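Local coordinates for protein glucosamine--fructose-6-phosphate aminotransferase [isomerizing] (Francisella tularensis subsp. tularensis, PDB 3TBF) that probably catalyses the isomerising half of glucosamine-6-phosphate synthesis, in which fructose 6-phosphate receives an amino group derived from glutamine, at residues Val106-Ser111 / Met133-Val138; Asp116-Leu121 / Ser141-Glu146; Thr153-Glu158 / Phe167-Val172; Ser26-Ala31 / Ile149-Lys154. One frame throughout, in Å; residues are numbered along the deposited sequence.

Contact 1: Val106-Ser111 / Met133-Val138; sequences VSISQS and MCICNV
The carboxamides of Gln-110 and Asn-137 meet where the two strands run out, slanting past each other with planes 64° apart. Behind them the aliphatic stems touch, CG of Gln-110 lying 4.1 Å from CB of Asn-137. The rotation of the Asn-137 amide is fixed from the other side: OD1 accepts from Thr-153 OG1 and Ala-155 N, and ND2 is bonded to Gly-156 O. Asn-137 N donates to Gln-110 O over 3.2 Å, a bent bond of 142°.

Upstream, the register Val-106/Met-133 to Ile-108/Ile-135 is parallel. Ser-107 bonds through both its backbone N and its O: the N donates to Met-133 O at 3.0 Å, and the O takes the almost straight N-H of Ile-135, whose N is 2.8 Å away. Ser-109 N then donates to Ile-135 O at 3.0 Å.

Side chains alternate between two faces. On one, the CE methyl of selenomethionine Met-133 sits beside the Val-106 fork, 4.0 Å from CG1, and the isoleucines continue the row. On the other are Ser-107, Cys-134, Ser-109 and Cys-136, covered by Leu-143 and Val-144. There a water lies 2.8 Å from Ser-107 OG and gives a weak bond to Met-133 O.

This is the parallel strand pair joined by a beta-alpha-beta crossover (strand 103-109, helix 115-124, strand 129-136), of the right-handed kind usual in such folds, central to the SIS sheet.

Contact 2: Asp116-Leu121 / Ser141-Glu146; sequences DTLESL and SSLVRE
Thr-117 opens the interface by meeting Leu-143: its CG2 methyl lies 4.1 Å from Leu-143 CD1, the two side chains standing roughly perpendicular. The same threonine also packs on Ser-107 of strand 103-109.

One residue on, Leu-118 makes the broader encounter. With CG anti to the backbone N (chi1 179°), its branch reaches across to the start of the short helix, where CD1 lies 3.7 Å and CD2 3.8 Å from Ser-142 CB. Leu-118 and Leu-143 overlap head to tail; CD2 of Leu-143 comes to 3.8 Å from Leu-118 CA, which shows that it fits against the helix backbone itself. The Glu-146 carboxylate also borders this leucine, but its charge is answered by Arg-122 in a salt bridge through OE2. Ser-142 OG is likewise engaged by Glu-113, leaving CB for the apolar side.

A turn later, Leu-121 meets Leu-143 at a slant. Its CD2 lies 3.9 Å from Leu-143 CD2 and also 3.9 Å from Glu-146 CB, thereby touching both the start and the end of the opposing turn.

Ser-141 occupies the N-cap of helix 142-146, whose axis runs 10.2 Å from that of 116-121 at 14°. Near-parallel neighbours resting on the same face of the sheet are the expected outcome of successive beta-alpha-beta crossovers, here on one side of the SIS domain's alpha-beta-alpha sandwich.

Contact 3: Thr153-Glu158 / Phe167-Val172; sequences TKAGVE and FTTQLV
Thr-153 and Thr-169 bring an irregular chain against a helix, with their CA atoms 5.8 Å apart. In the SIS fold this is the loop that leaves the edge strand 149-152 of the parallel sheet, turning back onto helix 165-184, which follows it in sequence.

The two threonine side chains stand roughly perpendicular to each other. In Thr-153 the CG2 methyl is the part that faces the helix, 3.4 Å from Thr-169 O, and the same CG2 is 4.2 Å from Gln-170 CG. Carbon also meets carbon here, Thr-153 CB lying 3.9 Å from Thr-169 CB. With its hydroxyl bonded to Asn-137, Thr-153 keeps its polar side separate from the methyl contact.

Gly-156, with a positive phi of 70°, carries the chain away from the helix.

The hydroxyl of Thr-169 stands between its own N and carbonyl carbon (chi1 63°), a rotation from which it bonds to Lys-165 O one turn earlier; Thr-169 OG1 is thereby received between Thr-153 CB and Ala-155 CB, 3.6 Å from each.

Contact 4: Ser26-Ala31 / Ile149-Lys154; sequences SNTILA and IAFMTK
Thr-28 and Lys-154 mark the closest backbone approach, 5.0 Å between CA atoms, where the last turns of helix 21-30 meet the chain just as it leaves strand 149-152. The joint is made through a backbone N-H: Lys-154 N donates to Thr-28 OG1 over 3.2 Å at 161°. That hydroxyl is also bonded to Ala-24 O, one turn back in its own helix, so two partners grip it and hold its rotation.

With OG1 so placed, the methyl of Thr-28 stands anti to the backbone N and points to the Phe-151 ring. It comes at the edge, near the ring plane, with CG2 4.0 Å from CE1. On this flank Thr-169 and Ala-173 of helix 165-184 also pack, against Thr-28 and Phe-151 respectively. The arrangement belongs to the SIS alpha/beta fold: 149-152 is one of the two outermost strands, within this chain, of the five-stranded parallel sheet, and helix 21-30 packs against the chain where this strand ends.

Lys-154 lies along the helix surface. Its CB is 3.8 Å from Asn-27 CB, its CG 3.7 Å from Asn-27 O. Bends further down the chain (chi2 -39°) bring Lys-154 CE to 4.0 Å from Ala-31 CB. A water spans the outer side, accepting from Asn-27 ND2 and donating to Lys-154 O, each over 3.2 Å.

How the contacts relate
Contact 1 lies within the sheet, and the others are arranged about it. Contact 2 covers one face, the two centres about 8 Å apart, with Thr-117 CG2 3.6 Å from Ser-107 CB. Contacts 3 and 4, whose centres are also about 8 Å apart, share Thr-153 and Lys-154 and join further through Val-172 CG1 and Ile-29 CG1 at 3.6 Å. Asn-137 ties contact 1 to both: its OD1 is 2.7 Å from Thr-153 OG1. Contacts 2 and 3 do not touch, their nearest atoms being about 8 Å apart. The loop following strand 103-109 in contact 1 corresponds to where relatives of this family bind the sugar phosphate, so a similar role is probable here.

Contact 1: Val106-Ser111 / Met133-Val138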
# COMPACT_ATOMS: atom_id res chain seq x y z
N VAL A 106 -12.92 -12.85 3.25
CA VAL A 106 -13.51 -12.50 1.97
C VAL A 106 -12.40 -12.52 0.95
O VAL A 106 -11.39 -11.82 1.11
CB VAL A 106 -14.09 -11.13 2.00
CG1 VAL A 106 -14.58 -10.69 0.57
CG2 VAL A 106 -15.20 -11.06 3.00
N SER A 107 -12.54 -13.36 -0.08
CA SER A 107 -11.63 -13.32 -1.20
C SER A 107 -12.31 -12.73 -2.45
O SER A 107 -13.53 -12.72 -2.61
CB SER A 107 -11.10 -14.71 -1.47
OG SER A 107 -12.12 -15.59 -1.80
N ILE A 108 -11.51 -12.09 -3.29
CA ILE A 108 -12.04 -11.53 -4.49
C ILE A 108 -11.24 -12.08 -5.64
O ILE A 108 -10.02 -12.00 -5.62
CB ILE A 108 -11.90 -10.01 -4.49
CG1 ILE A 108 -12.53 -9.39 -3.22
CG2 ILE A 108 -12.59 -9.43 -5.74
CD1 ILE A 108 -12.29 -7.91 -3.06
N SER A 109 -11.91 -12.65 -6.64
CA SER A 109 -11.22 -13.21 -7.78
C SER A 109 -12.12 -13.33 -9.00
O SER A 109 -13.22 -13.85 -8.91
CB SER A 109 -10.73 -14.58 -7.46
OG SER A 109 -9.98 -15.07 -8.53
N GLN A 110 -11.62 -12.91 -10.14
CA GLN A 110 -12.37 -13.09 -11.38
C GLN A 110 -12.47 -14.58 -11.71
O GLN A 110 -13.55 -15.11 -11.84
CB GLN A 110 -11.71 -12.34 -12.54
CG GLN A 110 -12.58 -12.29 -13.82
CD GLN A 110 -12.68 -13.63 -14.53
OE1 GLN A 110 -11.67 -14.30 -14.78
NE2 GLN A 110 -13.92 -14.04 -14.87
N SER A 111 -11.34 -15.25 -11.83
CA SER A 111 -11.29 -16.63 -12.28
C SER A 111 -11.69 -17.62 -11.23
O SER A 111 -12.06 -18.73 -11.57
CB SER A 111 -9.83 -16.97 -12.69
OG SER A 111 -8.97 -16.94 -11.58
N MSE A 133 -16.25 -16.06 2.27
CA MSE A 133 -17.11 -15.62 1.19
C MSE A 133 -16.24 -15.30 0.02
O MSE A 133 -15.24 -14.65 0.17
CB MSE A 133 -17.91 -14.39 1.57
CG MSE A 133 -18.72 -13.83 0.39
SE MSE A 133 -19.86 -12.36 0.90
CE MSE A 133 -18.53 -10.86 0.83
N CYS A 134 -16.64 -15.71 -1.16
CA CYS A 134 -15.93 -15.38 -2.37
C CYS A 134 -16.71 -14.40 -3.20
O CYS A 134 -17.89 -14.61 -3.45
CB CYS A 134 -15.73 -16.62 -3.23
SG CYS A 134 -14.72 -16.11 -4.67
N ILE A 135 -16.06 -13.35 -3.66
CA ILE A 135 -16.63 -12.52 -4.72
C ILE A 135 -16.00 -12.95 -6.03
O ILE A 135 -14.85 -12.61 -6.31
CB ILE A 135 -16.34 -11.06 -4.52
CG1 ILE A 135 -16.81 -10.66 -3.14
CG2 ILE A 135 -16.93 -10.18 -5.63
CD1 ILE A 135 -17.63 -9.58 -3.14
N CYS A 136 -16.73 -13.75 -6.82
CA CYS A 136 -16.08 -14.42 -7.98
C CYS A 136 -16.95 -14.30 -9.20
O CYS A 136 -18.12 -14.04 -9.08
CB CYS A 136 -15.71 -15.89 -7.66
SG CYS A 136 -14.97 -16.93 -9.09
N ASN A 137 -16.34 -14.48 -10.37
CA ASN A 137 -17.03 -14.40 -11.66
C ASN A 137 -17.32 -15.75 -12.35
O ASN A 137 -18.18 -15.84 -13.23
CB ASN A 137 -16.26 -13.53 -12.64
CG ASN A 137 -17.15 -13.05 -13.79
OD1 ASN A 137 -18.22 -12.50 -13.55
ND2 ASN A 137 -16.71 -13.24 -15.02
N VAL A 138 -16.61 -16.79 -11.95
CA VAL A 138 -16.72 -18.12 -12.56
C VAL A 138 -17.32 -19.07 -11.55
O VAL A 138 -16.63 -19.49 -10.62
CB VAL A 138 -15.36 -18.65 -12.99
CG1 VAL A 138 -15.47 -20.17 -13.46
CG2 VAL A 138 -14.75 -17.72 -14.04
O HOH W 1 -13.36 -16.90 0.36

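Contact 2: Asp116-Leu121 / Ser141-Glu146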
# COMPACT_ATOMS: atom_id res chain seq x y z
N ASP A 116 -2.43 -17.70 -5.01
CA ASP A 116 -2.21 -17.15 -3.68
C ASP A 116 -3.51 -16.87 -2.89
O ASP A 116 -3.60 -17.15 -1.69
CB ASP A 116 -1.37 -15.88 -3.79
CG ASP A 116 0.11 -16.16 -4.17
OD1 ASP A 116 0.67 -17.22 -3.77
OD2 ASP A 116 0.72 -15.29 -4.84
N THR A 117 -4.47 -16.29 -3.56
CA THR A 117 -5.79 -16.12 -2.98
C THR A 117 -6.41 -17.46 -2.55
O THR A 117 -6.88 -17.61 -1.41
CB THR A 117 -6.73 -15.45 -3.97
OG1 THR A 117 -6.08 -14.26 -4.44
CG2 THR A 117 -8.01 -15.06 -3.31
N LEU A 118 -6.41 -18.42 -3.47
CA LEU A 118 -6.93 -19.74 -3.16
C LEU A 118 -6.18 -20.38 -2.01
O LEU A 118 -6.78 -20.96 -1.12
CB LEU A 118 -6.83 -20.64 -4.38
CG LEU A 118 -7.30 -22.06 -4.20
CD1 LEU A 118 -8.75 -22.12 -3.83
CD2 LEU A 118 -7.04 -22.82 -5.50
N GLU A 119 -4.86 -20.28 -2.00
CA GLU A 119 -4.13 -20.87 -0.89
C GLU A 119 -4.32 -20.09 0.44
O GLU A 119 -4.20 -20.67 1.50
CB GLU A 119 -2.67 -21.00 -1.24
CG GLU A 119 -2.41 -21.97 -2.39
CD GLU A 119 -2.72 -23.41 -2.01
OE1 GLU A 119 -2.72 -23.72 -0.77
OE2 GLU A 119 -2.96 -24.21 -2.95
N SER A 120 -4.59 -18.78 0.38
CA SER A 120 -4.97 -18.03 1.58
C SER A 120 -6.31 -18.53 2.09
O SER A 120 -6.50 -18.65 3.30
CB SER A 120 -5.06 -16.53 1.32
OG SER A 120 -3.78 -16.01 1.04
N LEU A 121 -7.23 -18.87 1.20
CA LEU A 121 -8.46 -19.40 1.71
C LEU A 121 -8.18 -20.74 2.43
O LEU A 121 -8.64 -20.97 3.55
CB LEU A 121 -9.51 -19.50 0.61
CG LEU A 121 -10.82 -20.24 0.95
CD1 LEU A 121 -11.58 -19.55 2.04
CD2 LEU A 121 -11.71 -20.46 -0.29
N SER A 141 -15.65 -22.80 -9.48
CA SER A 141 -14.22 -22.56 -9.47
C SER A 141 -13.81 -22.99 -8.08
O SER A 141 -14.64 -23.15 -7.24
CB SER A 141 -13.93 -21.09 -9.74
OG SER A 141 -14.63 -20.27 -8.82
N SER A 142 -12.53 -23.22 -7.87
CA SER A 142 -12.05 -23.69 -6.58
C SER A 142 -12.47 -22.73 -5.48
O SER A 142 -12.94 -23.16 -4.44
CB SER A 142 -10.54 -23.80 -6.60
OG SER A 142 -10.10 -24.59 -7.68
N LEU A 143 -12.31 -21.43 -5.72
CA LEU A 143 -12.69 -20.43 -4.74
C LEU A 143 -14.18 -20.47 -4.36
O LEU A 143 -14.51 -20.35 -3.18
CB LEU A 143 -12.33 -19.04 -5.21
CG LEU A 143 -10.90 -18.58 -4.94
CD1 LEU A 143 -10.75 -17.18 -5.55
CD2 LEU A 143 -10.50 -18.58 -3.46
N VAL A 144 -15.05 -20.61 -5.35
CA VAL A 144 -16.47 -20.77 -5.08
C VAL A 144 -16.77 -22.08 -4.35
O VAL A 144 -17.48 -22.09 -3.36
CB VAL A 144 -17.28 -20.67 -6.37
CG1 VAL A 144 -18.75 -21.04 -6.11
CG2 VAL A 144 -17.10 -19.27 -7.03
N ARG A 145 -16.20 -23.18 -4.79
CA ARG A 145 -16.46 -24.46 -4.13
C ARG A 145 -15.96 -24.49 -2.69
O ARG A 145 -16.60 -25.00 -1.79
CB ARG A 145 -15.87 -25.62 -4.92
CG ARG A 145 -16.49 -25.77 -6.33
CD ARG A 145 -15.99 -27.05 -7.04
NE ARG A 145 -14.53 -27.09 -7.10
CZ ARG A 145 -13.79 -26.77 -8.15
NH1 ARG A 145 -14.34 -26.35 -9.27
NH2 ARG A 145 -12.47 -26.88 -8.06
N GLU A 146 -14.82 -23.88 -2.45
CA GLU A 146 -14.22 -24.01 -1.16
C GLU A 146 -14.64 -22.95 -0.20
O GLU A 146 -14.31 -23.06 0.97
CB GLU A 146 -12.74 -24.08 -1.31
CG GLU A 146 -12.33 -25.31 -2.07
CD GLU A 146 -10.83 -25.38 -2.26
OE1 GLU A 146 -10.09 -25.09 -1.29
OE2 GLU A 146 -10.38 -25.74 -3.38

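Contact 3: Thr153-Glu158 / Phe167-Val172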
# COMPACT_ATOMS: atom_id res chain seq x y z
N THR A 153 -20.35 -12.05 -9.47
CA THR A 153 -20.44 -10.96 -10.39
C THR A 153 -20.99 -11.50 -11.71
O THR A 153 -21.01 -12.68 -11.92
CB THR A 153 -19.06 -10.33 -10.61
OG1 THR A 153 -18.15 -11.35 -11.07
CG2 THR A 153 -18.53 -9.69 -9.31
N LYS A 154 -21.49 -10.64 -12.57
CA LYS A 154 -21.94 -11.06 -13.87
C LYS A 154 -21.14 -10.30 -14.88
O LYS A 154 -21.69 -9.52 -15.63
CB LYS A 154 -23.37 -10.71 -14.12
CG LYS A 154 -24.37 -11.20 -13.10
CD LYS A 154 -24.09 -12.55 -12.61
CE LYS A 154 -25.32 -13.27 -12.33
NZ LYS A 154 -25.21 -14.11 -11.15
N ALA A 155 -19.84 -10.49 -14.86
CA ALA A 155 -19.01 -9.82 -15.82
C ALA A 155 -18.97 -10.54 -17.19
O ALA A 155 -18.66 -9.89 -18.19
CB ALA A 155 -17.60 -9.63 -15.26
N GLY A 156 -19.33 -11.82 -17.27
CA GLY A 156 -19.07 -12.61 -18.48
C GLY A 156 -17.58 -12.84 -18.60
O GLY A 156 -16.88 -12.68 -17.63
N VAL A 157 -17.08 -13.14 -19.79
CA VAL A 157 -15.69 -13.54 -19.97
C VAL A 157 -14.86 -12.35 -20.42
O VAL A 157 -15.37 -11.50 -21.16
CB VAL A 157 -15.61 -14.64 -21.09
CG1 VAL A 157 -14.19 -15.19 -21.20
CG2 VAL A 157 -16.63 -15.77 -20.83
N GLU A 158 -13.58 -12.33 -20.02
CA GLU A 158 -12.62 -11.29 -20.44
C GLU A 158 -11.45 -11.81 -21.32
O GLU A 158 -10.74 -12.72 -20.93
CB GLU A 158 -12.00 -10.61 -19.21
CG GLU A 158 -12.88 -9.55 -18.57
CD GLU A 158 -12.19 -8.75 -17.47
OE1 GLU A 158 -11.08 -9.15 -17.03
OE2 GLU A 158 -12.75 -7.72 -17.03
N PHE A 167 -13.42 -5.55 -12.79
CA PHE A 167 -13.16 -4.65 -11.72
C PHE A 167 -14.39 -3.87 -11.29
O PHE A 167 -14.69 -3.79 -10.11
CB PHE A 167 -12.07 -3.67 -12.11
CG PHE A 167 -11.80 -2.63 -11.07
CD1 PHE A 167 -11.11 -2.94 -9.94
CD2 PHE A 167 -12.22 -1.34 -11.25
CE1 PHE A 167 -10.82 -1.94 -8.97
CE2 PHE A 167 -11.95 -0.34 -10.31
CZ PHE A 167 -11.29 -0.64 -9.16
N THR A 168 -15.11 -3.30 -12.25
CA THR A 168 -16.29 -2.54 -11.93
C THR A 168 -17.40 -3.39 -11.33
O THR A 168 -18.02 -2.94 -10.38
CB THR A 168 -16.77 -1.73 -13.12
OG1 THR A 168 -16.89 -2.58 -14.27
CG2 THR A 168 -15.81 -0.56 -13.37
N THR A 169 -17.59 -4.61 -11.84
CA THR A 169 -18.54 -5.51 -11.24
C THR A 169 -18.12 -6.02 -9.88
O THR A 169 -18.99 -6.30 -9.01
CB THR A 169 -18.88 -6.72 -12.15
OG1 THR A 169 -17.71 -7.51 -12.37
CG2 THR A 169 -19.45 -6.27 -13.48
N GLN A 170 -16.81 -6.13 -9.63
CA GLN A 170 -16.38 -6.45 -8.26
C GLN A 170 -16.69 -5.32 -7.32
O GLN A 170 -17.21 -5.54 -6.23
CB GLN A 170 -14.93 -6.85 -8.19
CG GLN A 170 -14.67 -8.22 -8.80
CD GLN A 170 -13.20 -8.41 -9.13
OE1 GLN A 170 -12.38 -7.54 -8.85
NE2 GLN A 170 -12.85 -9.56 -9.69
N LEU A 171 -16.45 -4.09 -7.74
CA LEU A 171 -16.88 -2.93 -6.96
C LEU A 171 -18.37 -2.96 -6.69
O LEU A 171 -18.81 -2.80 -5.58
CB LEU A 171 -16.53 -1.66 -7.70
CG LEU A 171 -15.25 -0.82 -7.43
CD1 LEU A 171 -14.28 -1.40 -6.44
CD2 LEU A 171 -14.56 -0.46 -8.71
N VAL A 172 -19.18 -3.16 -7.70
CA VAL A 172 -20.60 -3.16 -7.47
C VAL A 172 -21.00 -4.27 -6.49
O VAL A 172 -21.77 -4.02 -5.56
CB VAL A 172 -21.38 -3.25 -8.80
CG1 VAL A 172 -22.83 -3.59 -8.58
CG2 VAL A 172 -21.31 -1.94 -9.54

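Contact 4: Ser26-Ala31 / Ile149-Lys154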
# COMPACT_ATOMS: atom_id res chain seq x y z
N SER A 26 -25.24 -3.45 -14.43
CA SER A 26 -26.65 -3.66 -14.17
C SER A 26 -27.09 -5.16 -13.98
O SER A 26 -27.91 -5.45 -13.12
CB SER A 26 -27.48 -2.88 -15.18
OG SER A 26 -28.27 -3.75 -15.84
N ASN A 27 -26.47 -6.09 -14.70
CA ASN A 27 -26.70 -7.50 -14.44
C ASN A 27 -26.24 -7.92 -13.04
O ASN A 27 -26.93 -8.64 -12.35
CB ASN A 27 -26.04 -8.35 -15.52
CG ASN A 27 -26.85 -8.34 -16.88
OD1 ASN A 27 -28.03 -7.97 -16.94
ND2 ASN A 27 -26.18 -8.72 -17.95
N THR A 28 -25.12 -7.41 -12.57
CA THR A 28 -24.68 -7.76 -11.23
C THR A 28 -25.67 -7.28 -10.16
O THR A 28 -25.96 -8.01 -9.21
CB THR A 28 -23.32 -7.18 -10.94
OG1 THR A 28 -22.42 -7.60 -11.97
CG2 THR A 28 -22.83 -7.65 -9.60
N ILE A 29 -26.17 -6.07 -10.29
CA ILE A 29 -27.13 -5.56 -9.30
C ILE A 29 -28.45 -6.37 -9.32
O ILE A 29 -29.00 -6.78 -8.30
CB ILE A 29 -27.51 -4.11 -9.59
CG1 ILE A 29 -26.34 -3.20 -9.35
CG2 ILE A 29 -28.66 -3.67 -8.71
CD1 ILE A 29 -26.56 -1.77 -9.85
N LEU A 30 -28.94 -6.56 -10.52
CA LEU A 30 -30.19 -7.27 -10.75
C LEU A 30 -30.21 -8.60 -10.02
O LEU A 30 -31.21 -8.97 -9.44
CB LEU A 30 -30.39 -7.46 -12.26
CG LEU A 30 -31.75 -7.17 -12.91
CD1 LEU A 30 -32.92 -7.80 -12.11
CD2 LEU A 30 -31.97 -5.66 -13.08
N ALA A 31 -29.11 -9.34 -10.01
CA ALA A 31 -29.11 -10.68 -9.44
C ALA A 31 -29.28 -10.69 -7.92
O ALA A 31 -29.52 -11.75 -7.33
CB ALA A 31 -27.84 -11.46 -9.85
N ILE A 149 -19.76 -19.15 1.15
CA ILE A 149 -20.73 -18.45 0.33
C ILE A 149 -20.05 -17.71 -0.81
O ILE A 149 -18.91 -17.28 -0.71
CB ILE A 149 -21.60 -17.53 1.20
CG1 ILE A 149 -20.79 -16.49 1.96
CG2 ILE A 149 -22.34 -18.32 2.27
CD1 ILE A 149 -21.73 -15.54 2.73
N ALA A 150 -20.76 -17.55 -1.90
CA ALA A 150 -20.22 -16.94 -3.08
C ALA A 150 -21.21 -15.89 -3.57
O ALA A 150 -22.35 -16.18 -3.82
CB ALA A 150 -20.03 -17.98 -4.14
N PHE A 151 -20.77 -14.66 -3.67
CA PHE A 151 -21.47 -13.63 -4.38
C PHE A 151 -20.87 -13.56 -5.80
O PHE A 151 -19.69 -13.23 -5.95
CB PHE A 151 -21.31 -12.30 -3.69
CG PHE A 151 -22.07 -11.23 -4.36
CD1 PHE A 151 -21.94 -11.01 -5.74
CD2 PHE A 151 -22.94 -10.44 -3.66
CE1 PHE A 151 -22.66 -10.02 -6.40
CE2 PHE A 151 -23.69 -9.46 -4.34
CZ PHE A 151 -23.52 -9.25 -5.71
N MSE A 152 -21.69 -13.85 -6.81
CA MSE A 152 -21.22 -13.92 -8.17
C MSE A 152 -21.40 -12.55 -8.85
O MSE A 152 -22.45 -11.98 -8.82
CB MSE A 152 -22.03 -14.96 -8.96
CG MSE A 152 -22.08 -16.35 -8.33
SE MSE A 152 -20.28 -17.07 -7.99
CE MSE A 152 -19.74 -17.14 -9.90
N THR A 153 -20.35 -12.05 -9.47
CA THR A 153 -20.44 -10.96 -10.39
C THR A 153 -20.99 -11.50 -11.71
O THR A 153 -21.01 -12.68 -11.92
CB THR A 153 -19.06 -10.33 -10.61
OG1 THR A 153 -18.15 -11.35 -11.07
CG2 THR A 153 -18.53 -9.69 -9.31
N LYS A 154 -21.49 -10.64 -12.57
CA LYS A 154 -21.94 -11.06 -13.87
C LYS A 154 -21.14 -10.30 -14.88
O LYS A 154 -21.69 -9.52 -15.63
CB LYS A 154 -23.37 -10.71 -14.12
CG LYS A 154 -24.37 -11.20 -13.10
CD LYS A 154 -24.09 -12.55 -12.61
CE LYS A 154 -25.32 -13.27 -12.33
NZ LYS A 154 -25.21 -14.11 -11.15
O HOH W 2 -23.13 -9.53 -18.46